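Old Yellow Enzyme (Pichia, PDB 6AGZ) probably reduces the carbon-carbon double bond of enone compounds, using a flavin mononucleotide bound in a TIM-barrel fold. Local coordinates at residues T12-K16 against K26-V30; P73-L77 against L123-P129; I373-D377 against I396-P401. All blocks are in the same frame, centred on the assembly; numbering follows the deposited sequence.

Contact 1 (T12-K16 against K26-V30)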
# COMPACT_ATOMS: atom_id res chain seq x y z
N THR A 12 16.40 -24.13 9.97
CA THR A 12 15.57 -22.94 9.85
C THR A 12 14.09 -23.29 10.01
O THR A 12 13.70 -24.44 10.19
CB THR A 12 15.82 -22.26 8.51
OG1 THR A 12 15.32 -23.08 7.45
CG2 THR A 12 17.32 -22.05 8.30
N ASN A 13 13.26 -22.24 9.95
CA ASN A 13 11.82 -22.41 9.96
C ASN A 13 11.31 -23.18 8.76
O ASN A 13 10.18 -23.67 8.78
CB ASN A 13 11.12 -21.05 10.01
CG ASN A 13 11.02 -20.49 11.42
OD1 ASN A 13 11.56 -21.06 12.37
ND2 ASN A 13 10.34 -19.36 11.56
N LEU A 14 12.12 -23.30 7.70
CA LEU A 14 11.69 -24.01 6.50
C LEU A 14 11.30 -25.45 6.80
O LEU A 14 10.45 -26.02 6.11
CB LEU A 14 12.78 -23.96 5.43
CG LEU A 14 12.37 -24.50 4.06
CD1 LEU A 14 11.32 -23.60 3.43
CD2 LEU A 14 13.57 -24.66 3.14
N PHE A 15 11.90 -26.05 7.82
CA PHE A 15 11.56 -27.40 8.24
C PHE A 15 11.03 -27.43 9.67
O PHE A 15 11.26 -28.38 10.42
CB PHE A 15 12.74 -28.34 8.07
CG PHE A 15 13.05 -28.65 6.64
CD1 PHE A 15 12.32 -29.61 5.95
CD2 PHE A 15 14.04 -27.95 5.96
CE1 PHE A 15 12.59 -29.88 4.62
CE2 PHE A 15 14.31 -28.22 4.64
CZ PHE A 15 13.58 -29.18 3.97
N LYS A 16 10.34 -26.38 10.05
CA LYS A 16 9.58 -26.30 11.30
C LYS A 16 8.11 -26.49 10.99
O LYS A 16 7.58 -25.81 10.10
CB LYS A 16 9.81 -24.96 11.99
CG LYS A 16 9.12 -24.81 13.34
CD LYS A 16 9.43 -23.47 13.98
CE LYS A 16 8.70 -23.30 15.31
NZ LYS A 16 7.43 -22.54 15.16
N LYS A 26 4.31 -30.62 7.91
CA LYS A 26 5.57 -30.99 8.56
C LYS A 26 6.68 -30.00 8.25
O LYS A 26 7.62 -29.88 9.05
CB LYS A 26 5.97 -32.40 8.11
CG LYS A 26 7.14 -33.00 8.88
CD LYS A 26 7.43 -34.42 8.41
CE LYS A 26 8.65 -35.00 9.11
NZ LYS A 26 8.93 -36.39 8.66
N ASN A 27 6.60 -29.28 7.14
CA ASN A 27 7.58 -28.25 6.80
C ASN A 27 6.85 -27.07 6.16
O ASN A 27 5.62 -27.08 6.02
CB ASN A 27 8.68 -28.81 5.89
CG ASN A 27 8.15 -29.34 4.56
OD1 ASN A 27 7.39 -28.67 3.86
ND2 ASN A 27 8.55 -30.55 4.21
N ARG A 28 7.62 -26.06 5.78
CA ARG A 28 7.08 -24.85 5.16
C ARG A 28 7.60 -24.66 3.74
O ARG A 28 7.55 -23.55 3.21
CB ARG A 28 7.38 -23.64 6.04
CG ARG A 28 7.05 -23.90 7.50
CD ARG A 28 7.19 -22.69 8.39
NE ARG A 28 6.95 -23.05 9.79
CZ ARG A 28 6.93 -22.19 10.80
NH1 ARG A 28 7.14 -20.90 10.58
NH2 ARG A 28 6.69 -22.61 12.03
N LEU A 29 8.10 -25.73 3.13
CA LEU A 29 8.48 -25.72 1.72
C LEU A 29 7.27 -26.14 0.89
O LEU A 29 6.64 -27.16 1.16
CB LEU A 29 9.65 -26.67 1.48
CG LEU A 29 10.04 -26.95 0.03
CD1 LEU A 29 10.65 -25.72 -0.62
CD2 LEU A 29 11.00 -28.13 -0.05
N VAL A 30 6.95 -25.34 -0.13
CA VAL A 30 5.75 -25.52 -0.92
C VAL A 30 6.13 -25.71 -2.38
O VAL A 30 7.03 -25.02 -2.89
CB VAL A 30 4.78 -24.34 -0.76
CG1 VAL A 30 3.52 -24.54 -1.60
CG2 VAL A 30 4.42 -24.14 0.70
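Leu14 O receives the backbone N-H of Arg28 in a nearly straight bond, 2.8 Å from Arg28 N (173° at the hydrogen). The side chain of the same arginine continues the grip. With CG anti to the carbonyl carbon (chi1 -47°) and the chain extended from there to NE, it runs back along the 12-16 turn, and NE donates to Lys16 O at 2.8 Å, approaching from above the carbonyl plane. Lys16 lies alongside, pointing the same way, its CD 3.5 Å from Arg28 NH2. The two cationic ends, Lys16 NZ and Arg28 NH2, lie 3.2 Å apart, and both form salt bridges to Asp336 OD1, whose charge probably offsets theirs. The amide of Asn13 lies over one face of the guanidinium, the planes 44° apart, while its ND2 donates to Val332 O. Were Arg28 replaced by an alanine, Lys16 O and the Asp336 carboxylate would probably each be short of a donor and the Asn13 amide lose its flat neighbour. All this takes place where strand 29-31 opens the eight-stranded TIM barrel and pairs with strand 338-341, the last, to close the ring. Two carbon contacts accompany these bonds: Leu14 CD1 sits 4.0 Å from Leu29 CB, and Phe15 CD1 meets Asn27 CB at 3.7 Å. Asn27 OD1 accepts from Leu29 N, an Asx turn leading into the strand, and ND2 turns to Asn60.

Contact 2 (P73-L77 against L123-P129)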
# COMPACT_ATOMS: atom_id res chain seq x y z
N PRO A 73 -15.20 -25.85 -18.72
CA PRO A 73 -14.73 -25.62 -20.10
C PRO A 73 -14.58 -24.14 -20.45
O PRO A 73 -13.62 -23.78 -21.14
CB PRO A 73 -15.81 -26.30 -20.95
CG PRO A 73 -16.29 -27.41 -20.09
CD PRO A 73 -16.25 -26.89 -18.67
N GLN A 74 -15.49 -23.29 -19.99
CA GLN A 74 -15.38 -21.86 -20.26
C GLN A 74 -14.19 -21.23 -19.55
O GLN A 74 -13.71 -20.17 -19.98
CB GLN A 74 -16.67 -21.15 -19.86
CG GLN A 74 -16.75 -19.68 -20.28
CD GLN A 74 -16.72 -19.50 -21.79
OE1 GLN A 74 -17.68 -19.84 -22.48
NE2 GLN A 74 -15.62 -18.95 -22.29
N PHE A 75 -13.67 -21.86 -18.50
CA PHE A 75 -12.50 -21.34 -17.80
C PHE A 75 -11.22 -21.51 -18.61
O PHE A 75 -10.21 -20.88 -18.26
CB PHE A 75 -12.33 -22.03 -16.44
CG PHE A 75 -13.24 -21.49 -15.36
CD1 PHE A 75 -14.48 -20.95 -15.67
CD2 PHE A 75 -12.85 -21.52 -14.04
CE1 PHE A 75 -15.31 -20.46 -14.68
CE2 PHE A 75 -13.67 -21.03 -13.04
CZ PHE A 75 -14.90 -20.50 -13.36
N GLY A 76 -11.22 -22.32 -19.66
CA GLY A 76 -10.03 -22.55 -20.45
C GLY A 76 -9.96 -21.69 -21.70
O GLY A 76 -10.53 -20.60 -21.74
N LEU A 77 -9.27 -22.18 -22.73
CA LEU A 77 -8.62 -23.49 -22.71
C LEU A 77 -7.20 -23.45 -23.28
O LEU A 77 -6.88 -22.62 -24.13
CB LEU A 77 -9.44 -24.51 -23.50
CG LEU A 77 -10.80 -24.98 -22.99
CD1 LEU A 77 -11.57 -25.67 -24.11
CD2 LEU A 77 -10.63 -25.91 -21.81
N LEU A 123 -11.00 -22.88 -27.91
CA LEU A 123 -12.31 -22.51 -27.39
C LEU A 123 -13.37 -22.60 -28.47
O LEU A 123 -14.47 -23.14 -28.25
CB LEU A 123 -12.26 -21.09 -26.82
CG LEU A 123 -11.63 -20.86 -25.45
CD1 LEU A 123 -11.61 -19.37 -25.13
CD2 LEU A 123 -12.39 -21.63 -24.38
N LYS A 124 -13.07 -22.07 -29.66
CA LYS A 124 -14.02 -22.14 -30.77
C LYS A 124 -14.35 -23.59 -31.12
O LYS A 124 -15.53 -23.94 -31.29
CB LYS A 124 -13.44 -21.42 -31.99
CG LYS A 124 -14.27 -21.58 -33.26
CD LYS A 124 -15.02 -20.30 -33.59
CE LYS A 124 -15.70 -20.40 -34.95
NZ LYS A 124 -16.47 -19.17 -35.27
N GLU A 125 -13.33 -24.44 -31.22
CA GLU A 125 -13.56 -25.85 -31.52
C GLU A 125 -14.37 -26.54 -30.44
O GLU A 125 -15.01 -27.56 -30.72
CB GLU A 125 -12.22 -26.56 -31.73
CG GLU A 125 -11.44 -26.06 -32.93
CD GLU A 125 -10.05 -26.65 -33.01
OE1 GLU A 125 -9.67 -27.40 -32.09
OE2 GLU A 125 -9.35 -26.37 -34.00
N HIS A 126 -14.35 -26.03 -29.21
CA HIS A 126 -15.24 -26.51 -28.17
C HIS A 126 -16.52 -25.69 -28.06
O HIS A 126 -17.25 -25.83 -27.07
CB HIS A 126 -14.51 -26.55 -26.83
CG HIS A 126 -13.50 -27.65 -26.72
ND1 HIS A 126 -12.23 -27.55 -27.24
CD2 HIS A 126 -13.58 -28.88 -26.17
CE1 HIS A 126 -11.57 -28.67 -27.00
NE2 HIS A 126 -12.37 -29.49 -26.35
N GLY A 127 -16.80 -24.84 -29.05
CA GLY A 127 -18.04 -24.09 -29.07
C GLY A 127 -18.17 -23.03 -28.00
O GLY A 127 -19.29 -22.74 -27.56
N LEU A 128 -17.06 -22.44 -27.57
CA LEU A 128 -17.07 -21.50 -26.47
C LEU A 128 -16.58 -20.13 -26.92
O LEU A 128 -15.69 -20.03 -27.77
CB LEU A 128 -16.20 -22.00 -25.32
CG LEU A 128 -16.67 -23.30 -24.65
CD1 LEU A 128 -15.54 -23.95 -23.88
CD2 LEU A 128 -17.86 -23.03 -23.75
N PRO A 129 -17.14 -19.06 -26.37
CA PRO A 129 -16.67 -17.71 -26.71
C PRO A 129 -15.36 -17.37 -26.00
O PRO A 129 -14.86 -18.11 -25.16
CB PRO A 129 -17.81 -16.81 -26.22
CG PRO A 129 -18.45 -17.59 -25.12
CD PRO A 129 -18.34 -19.03 -25.52
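Gln74, Leu77 and Leu123 account for much of the surface buried here, the first through its amide and the other two through methyl groups. Gln74 has CG anti to the backbone N (chi1 -172°) and a bend at the next torsion, which brings its amide across Pro129 at about a right angle. NE2 donates to Pro129 O at 3.1 Å, the acceptor lying in the amide plane although the donor stands well above the carbonyl plane. On the other branch, OE1 rests against carbon, 3.2 Å from Pro129 CD and 3.4 Å from Leu128 CD2. The segment 73-77 belongs to the loop that follows barrel strand 63-70, whereas 123-129 ends helix 120-125, beyond the next strand, 106-112. That helix stops in a Schellman motif with Gly127, at positive phi, as its C-prime residue, and the chain then turns toward strand 130-132. Leu123 points CD2 at the cis peptide joining Gly76 to Leu77, 3.4 Å from Gly76 O and 3.6 Å from Leu77 N. This buried Leu77 N has no hydrogen-bond partner in the model. Leu77 crosses His126 at about a right angle and lays CD1 over one face of the imidazole in a CH-pi contact, 3.7 Å from His126 ND1, while ND1 itself is hydrogen-bonded to Leu122 O. Pro73 CB packs 3.8 Å from Leu128 CD1.

Contact 3 (I373-D377 against I396-P401)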
# COMPACT_ATOMS: atom_id res chain seq x y z
N ILE A 373 4.26 -30.96 -24.44
CA ILE A 373 2.89 -31.43 -24.29
C ILE A 373 2.84 -32.95 -24.26
O ILE A 373 3.34 -33.63 -25.17
CB ILE A 373 2.02 -30.87 -25.42
CG1 ILE A 373 1.80 -29.37 -25.22
CG2 ILE A 373 0.69 -31.61 -25.49
CD1 ILE A 373 1.13 -28.69 -26.39
N PHE A 374 2.24 -33.50 -23.20
CA PHE A 374 1.86 -34.91 -23.12
C PHE A 374 3.06 -35.85 -23.24
O PHE A 374 2.95 -36.95 -23.78
CB PHE A 374 0.81 -35.25 -24.19
CG PHE A 374 -0.05 -36.42 -23.85
CD1 PHE A 374 -0.78 -36.45 -22.67
CD2 PHE A 374 -0.16 -37.50 -24.72
CE1 PHE A 374 -1.59 -37.52 -22.35
CE2 PHE A 374 -0.97 -38.58 -24.41
CZ PHE A 374 -1.68 -38.59 -23.23
N SER A 375 4.21 -35.42 -22.72
CA SER A 375 5.44 -36.20 -22.82
C SER A 375 6.08 -36.35 -21.44
O SER A 375 6.13 -35.39 -20.66
CB SER A 375 6.44 -35.54 -23.78
OG SER A 375 7.68 -36.22 -23.77
N ASN A 376 6.56 -37.56 -21.15
CA ASN A 376 7.32 -37.80 -19.93
C ASN A 376 8.74 -37.27 -20.00
O ASN A 376 9.40 -37.17 -18.96
CB ASN A 376 7.36 -39.30 -19.62
CG ASN A 376 6.01 -39.86 -19.25
OD1 ASN A 376 5.10 -39.12 -18.87
ND2 ASN A 376 5.86 -41.18 -19.36
N ASP A 377 9.23 -36.93 -21.19
CA ASP A 377 10.58 -36.39 -21.33
C ASP A 377 10.69 -35.05 -20.62
O ASP A 377 9.91 -34.13 -20.87
CB ASP A 377 10.93 -36.25 -22.81
CG ASP A 377 12.38 -35.84 -23.03
OD1 ASP A 377 13.20 -36.09 -22.12
OD2 ASP A 377 12.68 -35.28 -24.10
N ILE A 396 10.77 -44.54 -20.03
CA ILE A 396 9.74 -43.65 -19.50
C ILE A 396 9.56 -42.44 -20.42
O ILE A 396 8.43 -41.99 -20.65
CB ILE A 396 10.08 -43.22 -18.06
CG1 ILE A 396 11.53 -43.57 -17.72
CG2 ILE A 396 9.11 -43.84 -17.07
CD1 ILE A 396 12.48 -42.42 -17.90
N ALA A 397 10.66 -41.91 -20.96
CA ALA A 397 10.58 -40.71 -21.79
C ALA A 397 9.69 -40.92 -23.01
O ALA A 397 9.05 -39.98 -23.49
CB ALA A 397 11.98 -40.27 -22.22
N LEU A 398 9.63 -42.15 -23.53
CA LEU A 398 8.84 -42.45 -24.71
C LEU A 398 7.53 -43.16 -24.39
O LEU A 398 6.75 -43.43 -25.31
CB LEU A 398 9.67 -43.30 -25.69
CG LEU A 398 10.91 -42.61 -26.25
CD1 LEU A 398 11.75 -43.57 -27.07
CD2 LEU A 398 10.51 -41.40 -27.09
N LYS A 399 7.28 -43.48 -23.12
CA LYS A 399 6.01 -44.08 -22.75
C LYS A 399 4.89 -43.04 -22.85
O LYS A 399 5.05 -41.90 -22.43
CB LYS A 399 6.07 -44.65 -21.34
CG LYS A 399 5.09 -45.80 -21.09
CD LYS A 399 4.71 -45.91 -19.62
CE LYS A 399 5.92 -46.04 -18.72
NZ LYS A 399 6.45 -47.43 -18.69
N THR A 400 3.77 -43.45 -23.42
CA THR A 400 2.65 -42.53 -23.62
C THR A 400 1.82 -42.44 -22.35
O THR A 400 1.38 -43.47 -21.83
CB THR A 400 1.78 -42.99 -24.78
OG1 THR A 400 2.62 -43.46 -25.85
CG2 THR A 400 0.93 -41.84 -25.30
N PRO A 401 1.61 -41.24 -21.80
CA PRO A 401 0.77 -41.12 -20.60
C PRO A 401 -0.64 -41.63 -20.85
O PRO A 401 -1.19 -41.50 -21.95
CB PRO A 401 0.78 -39.62 -20.31
CG PRO A 401 2.04 -39.12 -20.94
CD PRO A 401 2.22 -39.96 -22.18
O HOH W 1 6.16 -39.63 -22.99
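One face of the Phe374 ring carries the pyrrolidine of Pro401, whose CD stands over the ring centre in a CH-pi contact while CB lies 3.8 Å from Phe374 CE1. Pro401 O comes within 3.2 Å of Phe374 CZ, and Thr400 CG2 meets CE2 obliquely at 3.9 Å. The second flat group, the amide of Asn376, reaches toward the same segment, farther along the chain. Its ND2 donates to Ile396 O at 3.0 Å (152° at the hydrogen), with the acceptor in the amide plane. Lys399 N reaches the same oxygen from the opposite face of its carbonyl plane, so two N-H groups fix it. Asn376 OD1 is engaged by Ser48 OG, which together with ND2 holds the amide against rotation. A water completes the join: it accepts from Asn376 N at 2.8 Å and donates to Ala397 O and Lys399 O. Ser375 OG accepts from Asp377 N in an ST turn, and Asp377 forms a salt bridge with Arg369. The short, weakly bonded helix 395-398 and the chain after it thus lie against the loop that follows helix 352-358, with Pro401 also packed on Asp47 and Ser48 at the start of helix 47-57.

From the N terminus, contact 1 comes first: it closes a nine-residue loop holding the small hairpin of strands 18-20 and 23-25, and ties the N-terminal turn to the first barrel strand beside the last. Contact 2 closes a longer loop of 45 residues, including helix 87-102 and strand 106-112, and so joins the excursions after the second and third barrel strands. Contact 3 gathers 18 residues near the C terminus and ties the loop after helix 352-358 to the C-terminal tail, beside helix 47-57. The three follow in series, none nested or crossed. Contacts 1 and 2 lie on opposite sides of the chain's centre, their centres 40 Å apart, whereas contacts 2 and 3 approach to about 10 Å between nearest atoms without touching.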